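Local structure of Lmo1076 protein (Listeria monocytogenes serovar 1/2a, 5JQC) at residues A173-Q185 and S204-K216. The protein is a putative secreted autolysin, possibly with amidase activity and probably acting on the cell wall, of which this chain covers three SH3-like GW repeats. Numbering follows the deposited sequence. Where two conformers were deposited one is given.
Sequences ARAFHVYDKIQSQ and SGVYNTSSSSMNK. With SO4 (sulfate ion), chain E.
At the joint between the second and third GW repeats, Tyr-179 and Asp-180, where the chain leaves the second repeat, lie against the turn Val-206 to Thr-209. One direct backbone hydrogen bond crosses, Asp-180 N to Asn-208 O (3.0 Å), bent at the hydrogen (136°). A water adds a second link, donating to both Asp-180 O and Thr-209 O. The Tyr-179 ring lies flat on the main chain, with Ser-210 CA 3.7 Å above its plane, over the centre; its hydroxyl bonds Asp-144, so the ring is held at its far end too. Selenomethionine Met-214 has SE at the edge of this ring, 5.3 Å from its centroid, and obliquely 4.0 Å from the centroid of the His-177 ring. With CG anti to the backbone N (chi1 176°), His-177 also brings NE2 close to the Asn-208 amide. On the third repeat's side, Ile-182 CD1 meets Val-206 CG2 at 3.9 Å, while Ile-182 CG1 lies 3.7 Å from Thr-209 CG2. Asp-180 forms a salt bridge with Arg-238, and Met-214 packs on Lys-111 of strand 103-112. The loop thus touches both linker and preceding repeat, an interdomain packing of tandem SH3-like GW domains built around a type II beta turn.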
loop_
_atom_site.group_PDB
_atom_site.type_symbol
_atom_site.label_atom_id
_atom_site.label_comp_id
_atom_site.label_asym_id
_atom_site.label_seq_id
_atom_site.Cartn_x
_atom_site.Cartn_y
_atom_site.Cartn_z
ATOM N N ALA A 173 5.371 -2.893 2.592
ATOM C CA ALA A 173 5.535 -2.052 3.775
ATOM C C ALA A 173 6.722 -2.460 4.642
ATOM O O ALA A 173 7.249 -1.620 5.383
ATOM C CB ALA A 173 4.254 -2.103 4.600
ATOM N N ARG A 174 7.129 -3.733 4.592
ATOM C CA ARG A 174 8.300 -4.195 5.336
ATOM C C ARG A 174 9.598 -3.584 4.834
ATOM O O ARG A 174 10.615 -3.658 5.543
ATOM C CB ARG A 174 8.410 -5.712 5.273
ATOM C CG ARG A 174 7.397 -6.438 6.099
ATOM C CD ARG A 174 7.447 -7.929 5.778
ATOM N NE ARG A 174 6.945 -8.199 4.430
ATOM C CZ ARG A 174 6.839 -9.419 3.905
ATOM N NH1 ARG A 174 7.229 -10.473 4.615
ATOM N NH2 ARG A 174 6.365 -9.585 2.671
ATOM N N ALA A 175 9.579 -2.975 3.642
ATOM C CA ALA A 175 10.737 -2.294 3.083
ATOM C C ALA A 175 10.957 -0.898 3.661
ATOM O O ALA A 175 12.035 -0.329 3.452
ATOM C CB ALA A 175 10.587 -2.187 1.562
ATOM N N PHE A 176 9.972 -0.326 4.362
ATOM C CA PHE A 176 10.048 1.035 4.875
ATOM C C PHE A 176 10.314 1.058 6.374
ATOM O O PHE A 176 9.808 0.221 7.127
ATOM C CB PHE A 176 8.757 1.803 4.647
ATOM C CG PHE A 176 8.347 1.921 3.225
ATOM C CD1 PHE A 176 7.784 0.845 2.566
ATOM C CD2 PHE A 176 8.437 3.141 2.569
ATOM C CE1 PHE A 176 7.353 0.965 1.262
ATOM C CE2 PHE A 176 8.006 3.275 1.263
ATOM C CZ PHE A 176 7.465 2.185 0.607
ATOM N N HIS A 177 11.070 2.069 6.803
ATOM C CA HIS A 177 11.139 2.491 8.199
ATOM C C HIS A 177 10.299 3.758 8.307
ATOM O O HIS A 177 10.699 4.817 7.812
ATOM C CB HIS A 177 12.573 2.758 8.637
ATOM C CG HIS A 177 12.682 3.294 10.031
ATOM N ND1 HIS A 177 12.916 2.485 11.124
ATOM C CD2 HIS A 177 12.561 4.554 10.519
ATOM C CE1 HIS A 177 12.955 3.225 12.219
ATOM N NE2 HIS A 177 12.742 4.482 11.880
ATOM N N VAL A 178 9.147 3.663 8.962
ATOM C CA VAL A 178 8.239 4.803 9.030
ATOM C C VAL A 178 8.629 5.703 10.195
ATOM O O VAL A 178 8.821 5.231 11.328
ATOM C CB VAL A 178 6.785 4.339 9.162
ATOM C CG1 VAL A 178 5.844 5.539 9.035
ATOM C CG2 VAL A 178 6.470 3.281 8.104
ATOM N N TYR A 179 8.746 7.005 9.919
ATOM C CA TYR A 179 9.008 7.974 10.969
ATOM C C TYR A 179 7.752 8.201 11.792
ATOM O O TYR A 179 6.640 8.221 11.255
ATOM C CB TYR A 179 9.491 9.303 10.384
ATOM C CG TYR A 179 10.748 9.153 9.543
ATOM C CD1 TYR A 179 11.896 8.601 10.075
ATOM C CD2 TYR A 179 10.778 9.585 8.222
ATOM C CE1 TYR A 179 13.033 8.478 9.321
ATOM C CE2 TYR A 179 11.893 9.464 7.461
ATOM C CZ TYR A 179 13.028 8.911 8.007
ATOM O OH TYR A 179 14.164 8.801 7.239
ATOM N N ASP A 180 7.945 8.341 13.111
ATOM C CA ASP A 180 6.896 8.829 14.002
ATOM C C ASP A 180 6.582 10.270 13.671
ATOM O O ASP A 180 7.498 11.073 13.454
ATOM C CB ASP A 180 7.333 8.794 15.468
ATOM C CG ASP A 180 7.748 7.427 15.934
ATOM O OD1 ASP A 180 7.074 6.435 15.569
ATOM O OD2 ASP A 180 8.743 7.370 16.700
ATOM N N LYS A 181 5.289 10.616 13.686
ATOM C CA LYS A 181 4.881 12.023 13.603
ATOM C C LYS A 181 5.071 12.723 14.941
ATOM O O LYS A 181 4.965 12.105 16.010
ATOM C CB LYS A 181 3.416 12.162 13.184
ATOM C CG LYS A 181 3.113 11.605 11.810
ATOM C CD LYS A 181 1.621 11.683 11.553
ATOM C CE LYS A 181 1.286 11.383 10.102
ATOM N NZ LYS A 181 1.808 12.454 9.202
ATOM N N ILE A 182 5.361 14.023 14.879
ATOM C CA ILE A 182 5.295 14.862 16.069
ATOM C C ILE A 182 3.814 15.139 16.328
ATOM O O ILE A 182 3.149 15.830 15.547
ATOM C CB ILE A 182 6.095 16.160 15.902
ATOM C CG1 ILE A 182 7.556 15.828 15.563
ATOM C CG2 ILE A 182 6.003 17.001 17.165
ATOM C CD1 ILE A 182 8.420 17.019 15.325
ATOM N N GLN A 183 3.288 14.581 17.419
ATOM C CA GLN A 183 1.872 14.747 17.733
ATOM C C GLN A 183 1.568 16.150 18.248
ATOM O O GLN A 183 0.502 16.713 17.959
ATOM C CB GLN A 183 1.465 13.700 18.758
ATOM C CG GLN A 183 1.430 12.292 18.156
ATOM C CD GLN A 183 1.474 11.198 19.200
ATOM O OE1 GLN A 183 1.879 11.428 20.344
ATOM N NE2 GLN A 183 1.059 9.991 18.807
ATOM N N SER A 184 2.489 16.721 19.022
ATOM C CA SER A 184 2.342 18.080 19.511
ATOM C C SER A 184 3.724 18.618 19.857
ATOM O O SER A 184 4.689 17.863 20.055
ATOM C CB SER A 184 1.409 18.149 20.729
ATOM O OG SER A 184 1.993 17.439 21.817
ATOM N N GLN A 185 3.810 19.942 19.910
ATOM C CA GLN A 185 5.083 20.609 20.123
ATOM C C GLN A 185 4.806 22.054 20.534
ATOM O O GLN A 185 3.885 22.684 20.014
ATOM C CB GLN A 185 5.925 20.556 18.853
ATOM C CG GLN A 185 7.290 21.096 19.009
ATOM C CD GLN A 185 7.953 21.273 17.666
ATOM O OE1 GLN A 185 8.991 21.921 17.556
ATOM N NE2 GLN A 185 7.344 20.705 16.626
ATOM N N SER A 204 19.588 15.333 17.157
ATOM C CA SER A 204 19.496 16.620 16.466
ATOM C C SER A 204 18.047 17.065 16.236
ATOM O O SER A 204 17.773 18.272 16.173
ATOM C CB SER A 204 20.237 16.549 15.136
ATOM O OG SER A 204 19.546 15.730 14.228
ATOM N N GLY A 205 17.121 16.118 16.064
ATOM C CA GLY A 205 15.704 16.422 15.982
ATOM C C GLY A 205 14.919 15.589 16.983
ATOM O O GLY A 205 15.486 14.787 17.727
ATOM N N VAL A 206 13.602 15.809 17.007
ATOM C CA VAL A 206 12.753 14.982 17.860
ATOM C C VAL A 206 12.936 13.532 17.453
ATOM O O VAL A 206 12.977 13.219 16.257
ATOM C CB VAL A 206 11.285 15.411 17.751
ATOM C CG1 VAL A 206 10.395 14.490 18.568
ATOM C CG2 VAL A 206 11.100 16.895 18.183
ATOM N N TYR A 207 13.058 12.639 18.441
ATOM C CA TYR A 207 13.589 11.302 18.178
ATOM C C TYR A 207 12.711 10.523 17.199
ATOM O O TYR A 207 11.495 10.383 17.397
ATOM C CB TYR A 207 13.737 10.517 19.482
ATOM C CG TYR A 207 14.109 9.053 19.268
ATOM C CD1 TYR A 207 15.417 8.684 18.942
ATOM C CD2 TYR A 207 13.153 8.043 19.388
ATOM C CE1 TYR A 207 15.758 7.339 18.743
ATOM C CE2 TYR A 207 13.481 6.708 19.188
ATOM C CZ TYR A 207 14.781 6.361 18.867
ATOM O OH TYR A 207 15.106 5.041 18.675
ATOM N N ASN A 208 13.346 10.049 16.120
ATOM C CA ASN A 208 12.754 9.136 15.141
ATOM C C ASN A 208 11.662 9.802 14.312
ATOM O O ASN A 208 10.713 9.146 13.851
ATOM C CB ASN A 208 12.220 7.865 15.812
ATOM C CG ASN A 208 12.065 6.721 14.835
ATOM O OD1 ASN A 208 11.006 6.098 14.760
ATOM N ND2 ASN A 208 13.104 6.455 14.066
ATOM N N THR A 209 11.790 11.108 14.100
ATOM C CA THR A 209 10.857 11.831 13.253
ATOM C C THR A 209 11.425 12.124 11.860
ATOM O O THR A 209 10.688 12.618 10.995
ATOM C CB THR A 209 10.433 13.136 13.951
ATOM O OG1 THR A 209 11.588 13.939 14.199
ATOM C CG2 THR A 209 9.794 12.834 15.300
ATOM N N SER A 210 12.699 11.810 11.612
ATOM C CA SER A 210 13.333 12.099 10.330
ATOM C C SER A 210 14.581 11.237 10.204
ATOM O O SER A 210 14.948 10.503 11.129
ATOM C CB SER A 210 13.686 13.583 10.200
ATOM O OG SER A 210 14.710 13.885 11.118
ATOM N N SER A 211 15.230 11.324 9.039
ATOM C CA SER A 211 16.442 10.539 8.804
ATOM C C SER A 211 17.556 10.924 9.771
ATOM O O SER A 211 18.300 10.055 10.243
ATOM C CB SER A 211 16.913 10.722 7.364
ATOM O OG SER A 211 18.162 10.093 7.187
ATOM N N SER A 212 17.673 12.219 10.091
ATOM C CA SER A 212 18.774 12.725 10.904
ATOM C C SER A 212 18.556 12.587 12.407
ATOM O O SER A 212 19.466 12.907 13.187
ATOM C CB SER A 212 19.014 14.197 10.575
ATOM O OG SER A 212 17.797 14.853 10.294
ATOM N N SER A 213 17.378 12.151 12.842
ATOM C CA SER A 213 17.075 12.030 14.262
ATOM C C SER A 213 16.892 10.571 14.682
ATOM O O SER A 213 16.295 10.293 15.729
ATOM C CB SER A 213 15.838 12.873 14.605
ATOM O OG SER A 213 14.802 12.656 13.652
HETATM N N MSE A 214 17.389 9.629 13.876
HETATM C CA MSE A 214 17.353 8.219 14.253
HETATM C C MSE A 214 18.552 7.848 15.127
HETATM O O MSE A 214 18.443 6.922 15.940
HETATM C CB MSE A 214 17.293 7.316 13.016
HETATM C CG MSE A 214 16.086 7.573 12.149
HETATM SE SE MSE A 214 15.837 6.160 10.907
HETATM C CE MSE A 214 16.717 6.875 9.341
ATOM N N ASN A 215 19.665 8.583 15.010
ATOM C CA ASN A 215 20.903 8.213 15.688
ATOM C C ASN A 215 21.454 9.338 16.554
ATOM O O ASN A 215 21.646 10.466 16.085
ATOM C CB ASN A 215 21.968 7.784 14.689
ATOM C CG ASN A 215 21.953 6.301 14.459
ATOM O OD1 ASN A 215 21.258 5.821 13.564
ATOM N ND2 ASN A 215 22.687 5.552 15.294
ATOM N N LYS A 216 21.770 8.989 17.803
ATOM C CA LYS A 216 22.187 9.956 18.805
ATOM C C LYS A 216 23.449 10.697 18.380
ATOM O O LYS A 216 24.287 10.186 17.633
ATOM C CB LYS A 216 22.390 9.266 20.165
ATOM C CG LYS A 216 23.583 8.310 20.290
ATOM C CD LYS A 216 23.430 7.374 21.507
ATOM C CE LYS A 216 22.336 6.313 21.274
ATOM N NZ LYS A 216 22.164 5.356 22.414
HETATM S S SO4 E . 6.929 -13.190 2.074
HETATM O O1 SO4 E . 5.715 -12.430 2.320
HETATM O O2 SO4 E . 7.805 -12.451 1.149
HETATM O O3 SO4 E . 7.667 -13.370 3.343
HETATM O O4 SO4 E . 6.616 -14.504 1.499
HETATM O O HOH W 1 7.662 12.607 11.111
#